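Local coordinates for protein response regulator aspartate phosphatase H (Bacillus subtilis, PDB 3Q15) that dephosphorylates the sporulation phosphotransferase Spo0F and also acts on the response regulator ComA, contributing to the temporal separation of competence and sporulation, at residues 184-189 with 218-223. Residues are numbered along the deposited sequence; the frame is centred on the assembly and turned at random.
Sequences SLFVIA and DRFIAI
This is a small apolar contact between two helices of the TPR domain, made by F186 of helix 178-194 with F220 and I223 of helix 218-235. Helix 198-214 lies between them in the chain, which is consistent with first helices of successive helix-turn-helix TPR units. The predicted repeats agree: 184-189 falls in TPR 3, and the fourth repeat is predicted to start at 222. The contact lies near the surface, and all three touching residues are partly exposed. It buries 124 Å², both sides summed.

The backbones stay well apart. The nearest CA atoms, those of F186 and I223, are 9.5 Å from each other. The ring of F186 bridges this gap. The CB of F186 is directed at the other helix, and CG stands anti to the carbonyl carbon (chi1 -71°). The far atoms of the ring, CE2 and CZ, make the contact. CE2 of F186 lies 4.0 Å from CD1 of F220. That atom of F186 sits at the edge of the F220 ring, near its plane. The CB of F220 is not directed at helix 178-194, but the ring beyond it extends to F186.

I223 sits one turn after F220 and offers its branch methyl. No hydrogen bond or salt bridge joins the two segments. Further along helix 218-235, S224 and N227 also touch F186, and A208 of helix 198-214 packs on it too. Away from the contact, a salt bridge from R219 to D258 ties helix 218-235 to the segment after helix 238-255.

The I223 side chain crosses that of F186 at about a right angle. CG2 of I223, anti to its own backbone N, reaches to 3.5 Å from CE2 of F186 and 3.9 Å from CZ of F186.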
# COMPACT_ATOMS: atom_id res chain seq x y z
N SER A 184 -2.69 17.45 7.52
CA SER A 184 -2.05 16.16 7.78
C SER A 184 -2.63 15.51 9.03
O SER A 184 -2.79 14.28 9.09
CB SER A 184 -0.54 16.32 7.91
OG SER A 184 0.04 16.70 6.67
N LEU A 185 -2.95 16.33 10.02
CA LEU A 185 -3.58 15.83 11.23
C LEU A 185 -4.98 15.29 10.94
O LEU A 185 -5.37 14.25 11.46
CB LEU A 185 -3.64 16.93 12.30
CG LEU A 185 -2.27 17.40 12.81
CD1 LEU A 185 -2.38 18.67 13.65
CD2 LEU A 185 -1.60 16.29 13.61
N PHE A 186 -5.72 16.01 10.10
CA PHE A 186 -7.04 15.54 9.67
C PHE A 186 -6.95 14.19 8.97
O PHE A 186 -7.77 13.30 9.20
CB PHE A 186 -7.72 16.56 8.75
CG PHE A 186 -8.18 17.81 9.46
CD1 PHE A 186 -8.20 17.86 10.84
CD2 PHE A 186 -8.60 18.92 8.74
CE1 PHE A 186 -8.61 19.01 11.50
CE2 PHE A 186 -9.02 20.06 9.40
CZ PHE A 186 -9.02 20.11 10.78
N VAL A 187 -5.94 14.04 8.11
CA VAL A 187 -5.75 12.78 7.39
C VAL A 187 -5.44 11.64 8.36
O VAL A 187 -6.00 10.55 8.24
CB VAL A 187 -4.64 12.89 6.34
CG1 VAL A 187 -4.33 11.53 5.75
CG2 VAL A 187 -5.05 13.87 5.25
N ILE A 188 -4.58 11.91 9.33
CA ILE A 188 -4.24 10.90 10.33
C ILE A 188 -5.47 10.49 11.13
O ILE A 188 -5.71 9.30 11.35
CB ILE A 188 -3.15 11.42 11.29
CG1 ILE A 188 -1.87 11.72 10.51
CG2 ILE A 188 -2.88 10.41 12.39
CD1 ILE A 188 -0.79 12.39 11.36
N ALA A 189 -6.26 11.47 11.57
CA ALA A 189 -7.50 11.19 12.28
C ALA A 189 -8.45 10.38 11.40
O ALA A 189 -9.01 9.38 11.85
CB ALA A 189 -8.16 12.48 12.71
N ASP A 218 -10.05 30.91 10.90
CA ASP A 218 -11.42 30.60 11.31
C ASP A 218 -11.97 29.33 10.66
O ASP A 218 -12.57 28.49 11.33
CB ASP A 218 -12.34 31.78 11.02
CG ASP A 218 -11.96 33.02 11.80
OD1 ASP A 218 -12.02 34.12 11.22
OD2 ASP A 218 -11.62 32.89 13.00
N ARG A 219 -11.76 29.18 9.35
CA ARG A 219 -12.27 28.00 8.67
C ARG A 219 -11.76 26.73 9.33
O ARG A 219 -12.54 25.83 9.64
CB ARG A 219 -11.90 28.02 7.18
CG ARG A 219 -12.28 26.74 6.45
CD ARG A 219 -12.25 26.93 4.94
NE ARG A 219 -13.23 27.92 4.51
CZ ARG A 219 -14.50 27.63 4.21
NH1 ARG A 219 -14.94 26.38 4.28
NH2 ARG A 219 -15.32 28.60 3.83
N PHE A 220 -10.45 26.66 9.57
CA PHE A 220 -9.86 25.46 10.17
C PHE A 220 -10.19 25.32 11.65
O PHE A 220 -10.09 24.22 12.21
CB PHE A 220 -8.35 25.42 9.93
CG PHE A 220 -7.98 25.01 8.54
CD1 PHE A 220 -8.23 23.72 8.10
CD2 PHE A 220 -7.38 25.91 7.67
CE1 PHE A 220 -7.89 23.33 6.82
CE2 PHE A 220 -7.04 25.53 6.39
CZ PHE A 220 -7.29 24.24 5.96
N ILE A 221 -10.56 26.42 12.29
CA ILE A 221 -11.05 26.36 13.66
C ILE A 221 -12.42 25.70 13.67
O ILE A 221 -12.69 24.81 14.47
CB ILE A 221 -11.14 27.76 14.30
CG1 ILE A 221 -9.74 28.35 14.51
CG2 ILE A 221 -11.87 27.69 15.63
CD1 ILE A 221 -9.74 29.74 15.12
N ALA A 222 -13.28 26.14 12.76
CA ALA A 222 -14.61 25.56 12.62
C ALA A 222 -14.55 24.10 12.21
O ALA A 222 -15.26 23.26 12.77
CB ALA A 222 -15.42 26.36 11.61
N ILE A 223 -13.69 23.79 11.24
CA ILE A 223 -13.56 22.42 10.76
C ILE A 223 -13.01 21.50 11.84
O ILE A 223 -13.50 20.38 12.01
CB ILE A 223 -12.67 22.33 9.50
CG1 ILE A 223 -13.31 23.09 8.34
CG2 ILE A 223 -12.43 20.88 9.12
CD1 ILE A 223 -12.44 23.16 7.10